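Side-chain contacts in effector EagT6 (Pseudomonas aeruginosa, PDB 1TU1), which plays an essential role in delivering the toxin Tse6 to target cells, specifically by enabling the loading of Tse6 onto VgrG1a: residues E62-E65 / G70-L73; K72-W77 / D99-Q104. All coordinates share one frame; numbering follows the deposited sequence.

Contact 1: E62-E65 / G70-L73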
loop_
_atom_site.group_PDB
_atom_site.type_symbol
_atom_site.label_atom_id
_atom_site.label_comp_id
_atom_site.label_asym_id
_atom_site.label_seq_id
_atom_site.Cartn_x
_atom_site.Cartn_y
_atom_site.Cartn_z
ATOM N N GLU A 62 21.157 13.083 -0.667
ATOM C CA GLU A 62 22.276 12.769 0.213
ATOM C C GLU A 62 22.144 11.359 0.774
ATOM O O GLU A 62 23.135 10.634 0.876
ATOM C CB GLU A 62 22.326 13.756 1.381
ATOM C CG GLU A 62 23.583 13.695 2.239
ATOM C CD GLU A 62 23.646 14.801 3.294
ATOM O OE1 GLU A 62 22.747 14.876 4.173
ATOM O OE2 GLU A 62 24.605 15.608 3.243
ATOM N N ASN A 63 20.932 10.962 1.146
ATOM C CA ASN A 63 20.701 9.588 1.583
ATOM C C ASN A 63 21.017 8.595 0.471
ATOM O O ASN A 63 21.566 7.541 0.740
ATOM C CB ASN A 63 19.258 9.379 2.031
ATOM C CG ASN A 63 18.955 10.047 3.340
ATOM O OD1 ASN A 63 19.862 10.433 4.096
ATOM N ND2 ASN A 63 17.668 10.179 3.632
ATOM N N ALA A 64 20.675 8.935 -0.770
ATOM C CA ALA A 64 20.870 8.029 -1.897
ATOM C C ALA A 64 22.358 7.885 -2.232
ATOM O O ALA A 64 22.836 6.788 -2.529
ATOM C CB ALA A 64 20.108 8.510 -3.095
ATOM N N GLU A 65 23.079 9.002 -2.170
ATOM C CA GLU A 65 24.517 9.033 -2.416
ATOM C C GLU A 65 25.240 8.201 -1.371
ATOM O O GLU A 65 26.185 7.481 -1.706
ATOM C CB GLU A 65 25.043 10.488 -2.417
ATOM C CG GLU A 65 24.651 11.296 -3.663
ATOM C CD GLU A 65 24.781 12.824 -3.515
ATOM O OE1 GLU A 65 25.180 13.322 -2.439
ATOM O OE2 GLU A 65 24.475 13.543 -4.494
ATOM N N GLY A 70 26.890 2.333 -5.905
ATOM C CA GLY A 70 26.891 2.641 -7.326
ATOM C C GLY A 70 25.957 3.774 -7.714
ATOM O O GLY A 70 25.686 3.966 -8.893
ATOM N N PHE A 71 25.472 4.535 -6.734
ATOM C CA PHE A 71 24.513 5.601 -7.021
ATOM C C PHE A 71 25.092 6.591 -8.037
ATOM O O PHE A 71 26.245 6.999 -7.914
ATOM C CB PHE A 71 24.106 6.349 -5.750
ATOM C CG PHE A 71 23.254 7.558 -6.017
ATOM C CD1 PHE A 71 21.882 7.432 -6.187
ATOM C CD2 PHE A 71 23.821 8.823 -6.112
ATOM C CE1 PHE A 71 21.092 8.544 -6.441
ATOM C CE2 PHE A 71 23.019 9.942 -6.372
ATOM C CZ PHE A 71 21.661 9.795 -6.538
ATOM N N LYS A 72 24.287 6.956 -9.030
ATOM C CA LYS A 72 24.654 7.956 -10.017
ATOM C C LYS A 72 23.426 8.719 -10.519
ATOM O O LYS A 72 22.506 8.139 -11.104
ATOM C CB LYS A 72 25.379 7.295 -11.185
ATOM C CG LYS A 72 26.032 8.262 -12.175
ATOM C CD LYS A 72 26.758 7.468 -13.274
ATOM C CE LYS A 72 27.841 8.280 -13.986
ATOM N NZ LYS A 72 28.694 7.400 -14.859
ATOM N N LEU A 73 23.426 10.031 -10.300
ATOM C CA LEU A 73 22.318 10.883 -10.732
ATOM C C LEU A 73 22.442 11.222 -12.208
ATOM O O LEU A 73 23.399 11.870 -12.605
ATOM C CB LEU A 73 22.270 12.184 -9.903
ATOM C CG LEU A 73 21.188 13.187 -10.327
ATOM C CD1 LEU A 73 19.795 12.690 -9.926
ATOM C CD2 LEU A 73 21.440 14.581 -9.753
#
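Phe71 meets Ala64 and Glu65 where helix 53-67 nears its end and the chain turns back toward strand 72-81, a tight helix-to-strand connection. The side-chain contacts are apolar. On the same side of the ring plane, Ala64 CB lies 3.5 Å from Phe71 CE1 and, across the ring, Glu65 CG lies 3.4 Å from Phe71 CE2. The glutamate therefore touches with its aliphatic part: its CG, beside the backbone N (chi1 -73°), comes in at the CE2 edge, and the extended chain beyond it runs on past the rim, leaving the carboxylate plane turned 63° from that of the ring.

A second set of contacts is between the ring and the helix backbone. The Ala64-Glu65 peptide lies over one face, with Ala64 C 3.9 Å and Glu65 N 4.0 Å above the ring plane of Phe71, both displaced toward the rim. Ala64 O is 3.5 Å from Phe71 CB. Phe71 points toward the helix, and its ring also meets that of Tyr91 on strand 84-95, the planes inclined at about 50°.

Van der Waals packing thus joins the helix to the loop residue just ahead of strand 72-81 without a polar bond between the two segments. A methyl, a methylene and a peptide plane pack against the aromatic ring, and the glutamate can lend its alkyl chain to the contact while its carboxylate oxygen OE1 hydrogen-bonds to a residue just outside the two segments.

Contact 2: K72-W77 / D99-Q104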
loop_
_atom_site.group_PDB
_atom_site.type_symbol
_atom_site.label_atom_id
_atom_site.label_comp_id
_atom_site.label_asym_id
_atom_site.label_seq_id
_atom_site.Cartn_x
_atom_site.Cartn_y
_atom_site.Cartn_z
ATOM N N LYS A 72 24.287 6.956 -9.030
ATOM C CA LYS A 72 24.654 7.956 -10.017
ATOM C C LYS A 72 23.426 8.719 -10.519
ATOM O O LYS A 72 22.506 8.139 -11.104
ATOM C CB LYS A 72 25.379 7.295 -11.185
ATOM C CG LYS A 72 26.032 8.262 -12.175
ATOM C CD LYS A 72 26.758 7.468 -13.274
ATOM C CE LYS A 72 27.841 8.280 -13.986
ATOM N NZ LYS A 72 28.694 7.400 -14.859
ATOM N N LEU A 73 23.426 10.031 -10.300
ATOM C CA LEU A 73 22.318 10.883 -10.732
ATOM C C LEU A 73 22.442 11.222 -12.208
ATOM O O LEU A 73 23.399 11.870 -12.605
ATOM C CB LEU A 73 22.270 12.184 -9.903
ATOM C CG LEU A 73 21.188 13.187 -10.327
ATOM C CD1 LEU A 73 19.795 12.690 -9.926
ATOM C CD2 LEU A 73 21.440 14.581 -9.753
ATOM N N HIS A 74 21.474 10.803 -13.018
ATOM C CA HIS A 74 21.426 11.222 -14.415
ATOM C C HIS A 74 20.922 12.655 -14.532
ATOM O O HIS A 74 21.592 13.494 -15.134
ATOM C CB HIS A 74 20.518 10.330 -15.263
ATOM C CG HIS A 74 21.046 8.943 -15.476
ATOM N ND1 HIS A 74 21.856 8.303 -14.563
ATOM C CD2 HIS A 74 20.844 8.059 -16.484
ATOM C CE1 HIS A 74 22.146 7.092 -15.005
ATOM N NE2 HIS A 74 21.542 6.917 -16.167
ATOM N N LYS A 75 19.739 12.926 -13.970
ATOM C CA LYS A 75 19.100 14.227 -14.137
ATOM C C LYS A 75 18.074 14.555 -13.040
ATOM O O LYS A 75 17.279 13.693 -12.629
ATOM C CB LYS A 75 18.416 14.320 -15.503
ATOM C CG LYS A 75 18.050 15.753 -15.873
ATOM C CD LYS A 75 17.564 15.896 -17.298
ATOM C CE LYS A 75 16.992 17.285 -17.539
ATOM N NZ LYS A 75 16.219 17.366 -18.804
ATOM N N ARG A 76 18.090 15.820 -12.615
ATOM C CA ARG A 76 17.117 16.358 -11.681
ATOM C C ARG A 76 16.260 17.409 -12.366
ATOM O O ARG A 76 16.760 18.240 -13.131
ATOM C CB ARG A 76 17.819 16.947 -10.471
ATOM C CG ARG A 76 16.916 17.817 -9.630
ATOM C CD ARG A 76 17.543 18.337 -8.390
ATOM N NE ARG A 76 16.614 19.254 -7.751
ATOM C CZ ARG A 76 16.626 19.560 -6.469
ATOM N NH1 ARG A 76 17.560 19.082 -5.660
ATOM N NH2 ARG A 76 15.712 20.398 -5.995
ATOM N N TRP A 77 14.957 17.359 -12.111
ATOM C CA TRP A 77 14.009 18.288 -12.698
ATOM C C TRP A 77 13.115 18.845 -11.590
ATOM O O TRP A 77 12.455 18.078 -10.881
ATOM C CB TRP A 77 13.095 17.627 -13.723
ATOM C CG TRP A 77 13.663 16.574 -14.634
ATOM C CD1 TRP A 77 14.369 15.450 -14.289
ATOM C CD2 TRP A 77 13.494 16.515 -16.056
ATOM N NE1 TRP A 77 14.678 14.721 -15.410
ATOM C CE2 TRP A 77 14.145 15.346 -16.511
ATOM C CE3 TRP A 77 12.862 17.342 -16.997
ATOM C CZ2 TRP A 77 14.191 14.985 -17.866
ATOM C CZ3 TRP A 77 12.902 16.982 -18.345
ATOM C CH2 TRP A 77 13.567 15.806 -18.765
ATOM N N ASP A 99 22.595 -3.217 -12.156
ATOM C CA ASP A 99 22.170 -1.833 -12.219
ATOM C C ASP A 99 20.688 -1.688 -12.517
ATOM O O ASP A 99 20.142 -2.348 -13.410
ATOM C CB ASP A 99 23.003 -1.066 -13.232
ATOM C CG ASP A 99 24.475 -1.004 -12.847
ATOM O OD1 ASP A 99 24.820 -1.022 -11.632
ATOM O OD2 ASP A 99 25.357 -0.944 -13.717
ATOM N N LEU A 100 20.052 -0.817 -11.744
ATOM C CA LEU A 100 18.653 -0.474 -11.904
ATOM C C LEU A 100 18.523 0.996 -12.239
ATOM O O LEU A 100 19.265 1.817 -11.705
ATOM C CB LEU A 100 17.923 -0.720 -10.594
ATOM C CG LEU A 100 17.749 -2.161 -10.130
ATOM C CD1 LEU A 100 16.862 -2.106 -8.924
ATOM C CD2 LEU A 100 17.150 -3.034 -11.212
ATOM N N MET A 101 17.581 1.311 -13.122
ATOM C CA MET A 101 17.229 2.670 -13.487
ATOM C C MET A 101 15.930 3.077 -12.786
ATOM O O MET A 101 14.906 2.398 -12.905
ATOM C CB MET A 101 17.043 2.752 -14.997
ATOM C CG MET A 101 17.008 4.150 -15.588
ATOM S SD MET A 101 18.432 5.201 -15.136
ATOM C CE MET A 101 17.603 6.819 -15.275
ATOM N N LEU A 102 15.987 4.202 -12.074
ATOM C CA LEU A 102 14.846 4.761 -11.360
ATOM C C LEU A 102 14.443 6.130 -11.899
ATOM O O LEU A 102 15.295 6.968 -12.215
ATOM C CB LEU A 102 15.193 4.880 -9.885
ATOM C CG LEU A 102 14.824 3.651 -9.051
ATOM C CD1 LEU A 102 15.663 2.420 -9.432
ATOM C CD2 LEU A 102 14.997 3.961 -7.601
ATOM N N ARG A 103 13.142 6.349 -12.022
ATOM C CA ARG A 103 12.582 7.673 -12.216
ATOM C C ARG A 103 11.628 7.912 -11.042
ATOM O O ARG A 103 10.538 7.312 -10.983
ATOM C CB ARG A 103 11.868 7.764 -13.553
ATOM C CG ARG A 103 12.753 7.293 -14.737
ATOM C CD ARG A 103 12.354 7.861 -16.074
ATOM N NE ARG A 103 12.715 9.263 -16.221
ATOM C CZ ARG A 103 12.450 9.994 -17.301
ATOM N NH1 ARG A 103 11.777 9.482 -18.318
ATOM N NH2 ARG A 103 12.809 11.270 -17.351
ATOM N N GLN A 104 12.072 8.756 -10.113
ATOM C CA GLN A 104 11.460 8.947 -8.801
ATOM C C GLN A 104 10.976 10.393 -8.627
ATOM O O GLN A 104 11.767 11.334 -8.709
ATOM C CB GLN A 104 12.472 8.584 -7.724
ATOM C CG GLN A 104 11.903 8.419 -6.335
ATOM C CD GLN A 104 12.838 7.692 -5.405
ATOM O OE1 GLN A 104 13.961 8.138 -5.162
ATOM N NE2 GLN A 104 12.391 6.544 -4.895
#
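In the antiparallel sheet, His74 of edge strand 72-81 and Met101 of strand 98-107 reach each other across the intervening strand 84-95, on the face that carries helix 125-137. The methionine supplies the end of its chain: Met101 CE lies over one face of the imidazole, 4.0 Å from the centroid of the His74 ring and 26° off its normal, a CH-pi contact. The sulfur takes part as well, in a Met-aromatic interaction, with Met101 SD 3.7 Å from His74 NE2. A bend at chi2 (53°) turns SD and CE over the imidazole, and the two side chains arrive from opposite directions.

The backbone beneath is irregular, for His74 and Lys75 both face Asp90 in a classic beta bulge of the edge strand. Asp90, on the intervening strand 84-95, also ties Trp77 to Arg103. Its carboxylate accepts a hydrogen bond from Trp77 NE1 and forms a salt bridge with Arg103 NE, while Arg103 NH1 pairs with Glu129 of helix 125-137. Between the two residues themselves the touch is slight: Trp77 CZ2 sits 4.0 Å from Arg103 NH2, at the edge of the guanidinium, whose plane is turned 50° from the indole.

Contact 1 is a surface contact and contact 2 a partly buried one, in which Met101 and Arg103 are the buried members. Both use strand 72-81, and Lys72 and Leu73 belong to both sets of segments without touching across either. Their reach differs: 62-65 and 70-73 are neighbours in sequence, joining a helix to the loop that leads into the next strand, whereas 72-77 and 99-104 lie on two strands of one sheet separated by a third. The chemistry changes accordingly, from an aromatic ring packed on aliphatic atoms and a peptide in contact 1 to thioether-imidazole packing beside an Arg103 salt-bridged to both Asp90 and Glu129 in contact 2.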